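Local coordinates for protein inorganic pyrophosphatase (Ehrlichia chaffeensis, PDB 3LO0) that probably hydrolyses inorganic pyrophosphate to two phosphate ions with the help of magnesium, working as a homohexamer, at residues Ile37-Ser47 with Tyr72-Pro81; Val106-Val114 with Lys126-Val135. One frame throughout, in Å; residues are numbered along the deposited sequence.

Interaction 1. Residues Ile37-Ser47 with Tyr72-Pro81; sequences INVIIEISQNS and YYPCNYGFIP. With SO4 (sulfate ion), chain B.
Tyr77 O is gripped by two successive amides, Glu42 N at 2.8 Å and Ile43 N, the latter lying in the carbonyl plane. Two residues facing one in an antiparallel pair define a classic beta bulge, placed where the chain turns a corner at Glu42. Beyond it the pairing resumes as Tyr77 N donates to Ile43 O (2.8 Å, N-H...O 167°), and on the near side Ile40 and Phe79 exchange two backbone bonds. Gly78 CA comes within 3.2 Å of Ile40 O, a CA-H...O contact between the strands. Phe79 CG sits between its backbone N and carbonyl carbon (chi1 65°), which lays the ring beside Ile40: Ile40 CB stands over one face, while the Glu42 carboxylate meets the ring edge with the planes 71° apart. That carboxylate is fixed through OE2 by the amide of Phe54. Further along, Ile43 CD1 lies over a face of the Tyr73 ring, 3.8 Å from its centroid, a CH-pi contact. Asn76 OD1 takes the amide of Gln45 at 2.9 Å from above its carbonyl plane, so the side chain stands in for a backbone acceptor; it also accepts from Val101 N. Tyr77 is predicted to bind substrate, and its OH points at sulfate O1, modelled 2.5 Å away, a distance so short that its exact value is doubtful; O1 lies in the ring plane at the edge. The sulfate is probably from the crystallisation liquor, but its place is consistent with an anion site. In the fold, strand 37-41 is flanked on its other edge by strand 106-118, strand 92-95 touches Val39, Tyr77 and Ile80, and helix 150-162 packs against Pro74 and Cys75.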
# COMPACT_ATOMS: atom_id res chain seq x y z
N ILE A 37 -21.53 -16.17 13.17
CA ILE A 37 -20.81 -15.57 14.24
C ILE A 37 -20.36 -14.16 13.86
O ILE A 37 -20.00 -13.88 12.70
CB ILE A 37 -19.61 -16.43 14.63
CG1 ILE A 37 -18.73 -16.78 13.43
CG2 ILE A 37 -20.08 -17.76 15.36
CD1 ILE A 37 -17.32 -17.34 13.84
N ASN A 38 -20.37 -13.28 14.85
CA ASN A 38 -19.73 -12.01 14.72
C ASN A 38 -18.27 -12.19 15.07
O ASN A 38 -17.92 -12.76 16.11
CB ASN A 38 -20.34 -10.96 15.61
CG ASN A 38 -21.74 -10.59 15.22
OD1 ASN A 38 -22.07 -10.54 14.04
ND2 ASN A 38 -22.57 -10.32 16.23
N VAL A 39 -17.40 -11.66 14.22
CA VAL A 39 -15.99 -11.71 14.53
C VAL A 39 -15.42 -10.28 14.55
O VAL A 39 -15.60 -9.51 13.59
CB VAL A 39 -15.23 -12.55 13.49
CG1 VAL A 39 -13.75 -12.67 13.89
CG2 VAL A 39 -15.92 -13.93 13.32
N ILE A 40 -14.76 -9.93 15.65
CA ILE A 40 -14.06 -8.65 15.74
C ILE A 40 -12.67 -8.88 15.24
O ILE A 40 -11.95 -9.71 15.80
CB ILE A 40 -13.99 -8.10 17.17
CG1 ILE A 40 -15.38 -7.68 17.60
CG2 ILE A 40 -13.01 -6.88 17.21
CD1 ILE A 40 -15.47 -6.99 18.95
N ILE A 41 -12.31 -8.21 14.16
CA ILE A 41 -11.01 -8.37 13.55
C ILE A 41 -9.93 -7.64 14.36
O ILE A 41 -10.10 -6.46 14.74
CB ILE A 41 -10.98 -7.91 12.07
CG1 ILE A 41 -11.96 -8.74 11.20
CG2 ILE A 41 -9.57 -8.06 11.49
CD1 ILE A 41 -11.73 -10.26 11.28
N GLU A 42 -8.85 -8.35 14.63
CA GLU A 42 -7.70 -7.80 15.31
C GLU A 42 -6.55 -7.49 14.37
O GLU A 42 -5.87 -6.46 14.54
CB GLU A 42 -7.20 -8.76 16.37
CG GLU A 42 -8.09 -8.83 17.55
CD GLU A 42 -7.68 -9.92 18.49
OE1 GLU A 42 -7.63 -11.09 18.03
OE2 GLU A 42 -7.43 -9.61 19.69
N ILE A 43 -6.31 -8.40 13.41
CA ILE A 43 -5.20 -8.31 12.47
C ILE A 43 -5.72 -8.59 11.05
O ILE A 43 -6.36 -9.62 10.81
CB ILE A 43 -4.13 -9.38 12.81
CG1 ILE A 43 -3.62 -9.18 14.25
CG2 ILE A 43 -2.99 -9.36 11.80
CD1 ILE A 43 -2.76 -10.26 14.77
N SER A 44 -5.38 -7.71 10.13
CA SER A 44 -5.84 -7.79 8.75
C SER A 44 -5.02 -8.83 8.02
O SER A 44 -3.84 -8.92 8.26
CB SER A 44 -5.67 -6.43 8.07
OG SER A 44 -6.36 -5.43 8.77
N GLN A 45 -5.60 -9.57 7.08
CA GLN A 45 -4.77 -10.48 6.28
C GLN A 45 -3.84 -9.69 5.40
O GLN A 45 -4.12 -8.55 5.03
CB GLN A 45 -5.62 -11.45 5.43
CG GLN A 45 -6.38 -10.85 4.30
CD GLN A 45 -7.25 -11.89 3.56
OE1 GLN A 45 -7.81 -12.85 4.13
NE2 GLN A 45 -7.40 -11.66 2.27
N ASN A 46 -2.72 -10.31 5.07
CA ASN A 46 -1.71 -9.70 4.23
C ASN A 46 -1.23 -8.32 4.80
O ASN A 46 -0.90 -7.38 4.05
CB ASN A 46 -2.22 -9.57 2.78
CG ASN A 46 -2.93 -10.83 2.26
OD1 ASN A 46 -3.84 -10.72 1.40
ND2 ASN A 46 -2.54 -12.01 2.75
N SER A 47 -1.25 -8.18 6.12
CA SER A 47 -0.69 -6.99 6.79
C SER A 47 0.75 -7.23 7.20
O SER A 47 1.22 -8.37 7.22
CB SER A 47 -1.51 -6.64 8.03
OG SER A 47 -1.49 -7.68 9.02
N TYR A 72 3.24 -13.26 7.73
CA TYR A 72 2.03 -12.45 7.93
C TYR A 72 0.83 -13.37 8.14
O TYR A 72 0.85 -14.52 7.72
CB TYR A 72 1.83 -11.49 6.75
CG TYR A 72 1.62 -12.20 5.49
CD1 TYR A 72 0.35 -12.56 5.09
CD2 TYR A 72 2.70 -12.54 4.66
CE1 TYR A 72 0.13 -13.26 3.93
CE2 TYR A 72 2.49 -13.25 3.49
CZ TYR A 72 1.20 -13.61 3.13
OH TYR A 72 0.94 -14.31 1.98
N TYR A 73 -0.20 -12.88 8.81
CA TYR A 73 -1.41 -13.65 9.01
C TYR A 73 -2.06 -14.02 7.69
O TYR A 73 -2.25 -13.14 6.84
CB TYR A 73 -2.39 -12.88 9.91
CG TYR A 73 -2.04 -13.08 11.36
CD1 TYR A 73 -0.99 -12.39 11.93
CD2 TYR A 73 -2.71 -14.01 12.14
CE1 TYR A 73 -0.62 -12.57 13.24
CE2 TYR A 73 -2.35 -14.21 13.48
CZ TYR A 73 -1.28 -13.50 14.01
OH TYR A 73 -0.88 -13.66 15.33
N PRO A 74 -2.35 -15.32 7.47
CA PRO A 74 -2.84 -15.76 6.17
C PRO A 74 -4.31 -15.42 5.92
O PRO A 74 -4.77 -15.57 4.80
CB PRO A 74 -2.67 -17.29 6.23
CG PRO A 74 -2.69 -17.61 7.66
CD PRO A 74 -2.22 -16.44 8.42
N CYS A 75 -5.05 -15.05 6.96
CA CYS A 75 -6.43 -14.61 6.83
C CYS A 75 -6.65 -13.49 7.85
O CYS A 75 -5.81 -13.27 8.73
CB CYS A 75 -7.41 -15.74 7.16
SG CYS A 75 -7.27 -17.36 6.37
N ASN A 76 -7.76 -12.75 7.73
CA ASN A 76 -8.12 -11.82 8.79
C ASN A 76 -8.26 -12.62 10.06
O ASN A 76 -8.77 -13.76 10.06
CB ASN A 76 -9.40 -11.06 8.46
CG ASN A 76 -9.29 -10.28 7.16
OD1 ASN A 76 -8.53 -9.31 7.06
ND2 ASN A 76 -10.06 -10.68 6.16
N TYR A 77 -7.72 -12.10 11.15
CA TYR A 77 -7.67 -12.83 12.37
C TYR A 77 -8.28 -12.04 13.50
O TYR A 77 -7.98 -10.86 13.66
CB TYR A 77 -6.22 -13.17 12.69
CG TYR A 77 -6.02 -13.95 13.96
CD1 TYR A 77 -6.22 -15.31 13.99
CD2 TYR A 77 -5.62 -13.33 15.15
CE1 TYR A 77 -6.00 -16.05 15.11
CE2 TYR A 77 -5.43 -14.08 16.32
CZ TYR A 77 -5.63 -15.45 16.27
OH TYR A 77 -5.46 -16.25 17.36
N GLY A 78 -9.13 -12.66 14.29
CA GLY A 78 -9.75 -11.94 15.41
C GLY A 78 -10.46 -12.90 16.33
O GLY A 78 -10.11 -14.09 16.36
N PHE A 79 -11.51 -12.44 16.99
CA PHE A 79 -12.16 -13.24 18.04
C PHE A 79 -13.66 -13.07 18.06
O PHE A 79 -14.21 -12.09 17.51
CB PHE A 79 -11.59 -12.86 19.44
CG PHE A 79 -11.90 -11.44 19.87
CD1 PHE A 79 -11.10 -10.38 19.47
CD2 PHE A 79 -12.99 -11.17 20.67
CE1 PHE A 79 -11.36 -9.11 19.89
CE2 PHE A 79 -13.27 -9.87 21.08
CZ PHE A 79 -12.48 -8.84 20.69
N ILE A 80 -14.35 -14.02 18.70
CA ILE A 80 -15.80 -13.91 18.86
C ILE A 80 -16.07 -13.27 20.23
O ILE A 80 -15.70 -13.83 21.25
CB ILE A 80 -16.52 -15.25 18.81
CG1 ILE A 80 -16.04 -16.09 17.63
CG2 ILE A 80 -18.08 -15.06 18.84
CD1 ILE A 80 -16.69 -17.46 17.56
N PRO A 81 -16.70 -12.09 20.23
CA PRO A 81 -16.93 -11.37 21.46
C PRO A 81 -17.82 -12.16 22.40
O PRO A 81 -18.74 -12.85 21.96
CB PRO A 81 -17.61 -10.06 21.02
CG PRO A 81 -17.99 -10.22 19.62
CD PRO A 81 -17.20 -11.36 19.05
S SO4 B . -3.17 -15.69 20.19
O1 SO4 B . -4.17 -15.24 19.21
O2 SO4 B . -1.83 -15.83 19.60
O3 SO4 B . -3.13 -14.69 21.28
O4 SO4 B . -3.52 -17.02 20.70
O HOH W 1 -7.90 -15.38 3.25
O HOH W 2 0.05 -10.07 9.36

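Interaction 2. Residues Val106-Val114 with Lys126-Val135; sequences VIRARPVGV and KILAVPTHKV
Val112 N donates to Leu128 O at 2.8 Å, almost straight (N-H...O 176°) and in the carbonyl plane, while Gly113 N reaches the same oxygen only weakly. Both residues therefore face Leu128, the signature of a classic beta bulge in the hairpin of strands 106-118 and 124-131. Regular antiparallel bonding lies on either side: Arg110 and Val130 bond each other both ways, Leu128 N donates to Gly113 O, and Thr132 N reaches Arg108 O at 3.2 Å. Pro111 has no amide hydrogen to give, but it falls in a non-hydrogen-bonded pair with Ala129, where none is needed.

Side chains pack outside this backbone frame. Ile127 CG2 touches Pro111 CB at 3.9 Å, and its CD1 meets Val114 CG2 at 3.8 Å. Around the bulge, Val112 CG2 rests on Leu128 CG at 4.0 Å. Arg110 runs extended from CG to NE, and a turn at chi4 (74°) sets its guanidinium flat over Val130 CG2, which stands 3.6 Å from the plane beneath its centre. Near the start of the strand, Val135 offers CG1 to Ile107 CD1 and CG2 to the Arg108 guanidinium.

Farther out, Ile142 O accepts from Arg110 NH2, and a water joins Arg110 NH1 to Pro131 O; both would help hold the guanidinium over the valine. Helix 180-189 covers Pro111 and Val114, while Phe66 of a neighbouring subunit packs on Ile107 and Val135. The chemistry is mainly backbone bonding and apolar contact, with the Arg110 guanidinium resting on a valine methyl. Lys126 NZ hydrogen-bonds Tyr77 OH, so strand 124-131 delivers this amine to a predicted substrate residue.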
# COMPACT_ATOMS: atom_id res chain seq x y z
N VAL A 106 -16.34 -5.28 12.83
CA VAL A 106 -17.05 -6.55 13.01
C VAL A 106 -17.41 -7.10 11.65
O VAL A 106 -17.99 -6.39 10.81
CB VAL A 106 -18.36 -6.38 13.80
CG1 VAL A 106 -19.04 -7.75 14.06
CG2 VAL A 106 -18.10 -5.65 15.11
N ILE A 107 -17.14 -8.37 11.43
CA ILE A 107 -17.64 -9.05 10.24
C ILE A 107 -18.51 -10.25 10.63
O ILE A 107 -18.20 -11.04 11.53
CB ILE A 107 -16.50 -9.44 9.29
CG1 ILE A 107 -17.05 -10.02 7.97
CG2 ILE A 107 -15.52 -10.37 9.98
CD1 ILE A 107 -15.95 -10.16 6.84
N ARG A 108 -19.62 -10.37 9.92
CA ARG A 108 -20.50 -11.51 10.07
C ARG A 108 -19.95 -12.67 9.23
O ARG A 108 -19.73 -12.53 7.98
CB ARG A 108 -21.89 -11.14 9.60
CG ARG A 108 -22.51 -10.00 10.35
CD ARG A 108 -23.79 -9.55 9.63
NE ARG A 108 -23.45 -8.74 8.46
CZ ARG A 108 -24.34 -8.15 7.67
NH1 ARG A 108 -25.65 -8.29 7.89
NH2 ARG A 108 -23.92 -7.41 6.64
N ALA A 109 -19.65 -13.76 9.92
CA ALA A 109 -18.98 -14.88 9.29
C ALA A 109 -19.68 -16.18 9.61
O ALA A 109 -20.58 -16.23 10.44
CB ALA A 109 -17.51 -14.96 9.72
N ARG A 110 -19.27 -17.23 8.91
CA ARG A 110 -19.77 -18.55 9.25
C ARG A 110 -18.63 -19.53 9.27
O ARG A 110 -17.77 -19.51 8.37
CB ARG A 110 -20.91 -19.01 8.36
CG ARG A 110 -20.65 -19.01 6.89
CD ARG A 110 -21.93 -19.45 6.12
NE ARG A 110 -21.62 -19.39 4.69
CZ ARG A 110 -20.85 -20.28 4.06
NH1 ARG A 110 -20.57 -20.11 2.78
NH2 ARG A 110 -20.37 -21.35 4.70
N PRO A 111 -18.58 -20.32 10.33
CA PRO A 111 -17.49 -21.24 10.47
C PRO A 111 -17.60 -22.34 9.43
O PRO A 111 -18.72 -22.73 9.07
CB PRO A 111 -17.69 -21.84 11.85
CG PRO A 111 -19.13 -21.66 12.12
CD PRO A 111 -19.62 -20.55 11.34
N VAL A 112 -16.46 -22.84 8.99
CA VAL A 112 -16.44 -23.98 8.10
C VAL A 112 -15.52 -25.10 8.56
O VAL A 112 -15.47 -26.15 7.92
CB VAL A 112 -16.09 -23.57 6.68
CG1 VAL A 112 -17.16 -22.58 6.17
CG2 VAL A 112 -14.68 -22.95 6.61
N GLY A 113 -14.83 -24.88 9.67
CA GLY A 113 -13.85 -25.83 10.15
C GLY A 113 -13.07 -25.25 11.29
O GLY A 113 -13.32 -24.10 11.71
N VAL A 114 -12.14 -26.06 11.80
CA VAL A 114 -11.27 -25.68 12.88
C VAL A 114 -9.88 -26.35 12.74
O VAL A 114 -9.76 -27.53 12.38
CB VAL A 114 -11.95 -25.97 14.26
CG1 VAL A 114 -12.33 -27.44 14.40
CG2 VAL A 114 -11.08 -25.50 15.41
N LYS A 126 -8.17 -22.87 16.26
CA LYS A 126 -8.45 -21.66 15.51
C LYS A 126 -9.59 -22.00 14.57
O LYS A 126 -9.42 -22.84 13.69
CB LYS A 126 -7.24 -21.19 14.68
CG LYS A 126 -5.93 -21.20 15.46
CD LYS A 126 -5.88 -20.07 16.46
CE LYS A 126 -4.61 -20.13 17.24
NZ LYS A 126 -4.62 -19.12 18.26
N ILE A 127 -10.73 -21.36 14.76
CA ILE A 127 -11.86 -21.50 13.84
C ILE A 127 -11.48 -20.92 12.49
O ILE A 127 -10.79 -19.90 12.43
CB ILE A 127 -13.10 -20.79 14.37
CG1 ILE A 127 -13.47 -21.26 15.78
CG2 ILE A 127 -14.27 -21.05 13.45
CD1 ILE A 127 -13.63 -22.79 15.91
N LEU A 128 -11.83 -21.62 11.41
CA LEU A 128 -11.76 -21.09 10.05
C LEU A 128 -13.18 -20.77 9.59
O LEU A 128 -14.07 -21.62 9.64
CB LEU A 128 -11.10 -22.07 9.06
CG LEU A 128 -11.00 -21.59 7.59
CD1 LEU A 128 -10.08 -20.38 7.51
CD2 LEU A 128 -10.60 -22.77 6.60
N ALA A 129 -13.40 -19.55 9.13
CA ALA A 129 -14.73 -19.11 8.74
C ALA A 129 -14.63 -18.29 7.48
O ALA A 129 -13.53 -17.84 7.10
CB ALA A 129 -15.38 -18.28 9.90
N VAL A 130 -15.77 -18.10 6.82
CA VAL A 130 -15.86 -17.29 5.64
C VAL A 130 -16.95 -16.27 5.84
O VAL A 130 -17.81 -16.46 6.70
CB VAL A 130 -16.15 -18.10 4.38
CG1 VAL A 130 -15.01 -19.08 4.11
CG2 VAL A 130 -17.57 -18.78 4.49
N PRO A 131 -16.91 -15.19 5.08
CA PRO A 131 -17.99 -14.20 5.17
C PRO A 131 -19.34 -14.81 4.79
O PRO A 131 -19.41 -15.70 3.91
CB PRO A 131 -17.57 -13.13 4.18
CG PRO A 131 -16.07 -13.28 4.03
CD PRO A 131 -15.85 -14.76 4.15
N THR A 132 -20.41 -14.34 5.42
CA THR A 132 -21.73 -14.84 5.08
C THR A 132 -22.13 -14.34 3.70
O THR A 132 -21.58 -13.36 3.19
CB THR A 132 -22.79 -14.42 6.11
OG1 THR A 132 -22.88 -12.99 6.14
CG2 THR A 132 -22.40 -14.91 7.49
N HIS A 133 -23.14 -15.00 3.13
CA HIS A 133 -23.56 -14.73 1.76
C HIS A 133 -23.98 -13.28 1.58
O HIS A 133 -23.80 -12.70 0.51
CB HIS A 133 -24.66 -15.69 1.32
CG HIS A 133 -26.01 -15.36 1.85
ND1 HIS A 133 -26.91 -14.57 1.16
CD2 HIS A 133 -26.64 -15.73 3.00
CE1 HIS A 133 -28.03 -14.46 1.86
NE2 HIS A 133 -27.89 -15.16 2.98
N LYS A 134 -24.52 -12.70 2.65
CA LYS A 134 -24.86 -11.30 2.71
C LYS A 134 -23.64 -10.42 2.48
O LYS A 134 -23.73 -9.40 1.79
CB LYS A 134 -25.44 -10.98 4.11
N VAL A 135 -22.51 -10.81 3.04
CA VAL A 135 -21.29 -10.01 3.03
C VAL A 135 -20.45 -10.22 1.75
O VAL A 135 -19.96 -9.26 1.15
CB VAL A 135 -20.49 -10.28 4.31
CG1 VAL A 135 -19.17 -9.55 4.30
CG2 VAL A 135 -21.38 -9.92 5.56
O HOH W 3 -24.19 -17.43 4.48
O HOH W 4 -20.54 -17.10 1.92

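How the interactions relate
Interaction 1 closes along the chain before interaction 2 opens, and their centres lie 10 Å apart within one mixed sheet. Strands 37-41 and 106-118 are neighbours there, and the two contacts meet directly: Ile37 O lies 2.8 Å from Ala109 N and Val39 N lies 2.9 Å from Ile107 O, both probable hydrogen bonds. Asn38 also packs against Val106 and Arg108. Strand 92-95, paired with both 76-79 and 124-131, connects the other two partners, so the pairings close a five-stranded beta barrel, the OB-like core of family I pyrophosphatases. Each contact contains a classic bulge, and together they bring Tyr77 and Lys126 side by side near Asp92, a predicted magnesium ligand.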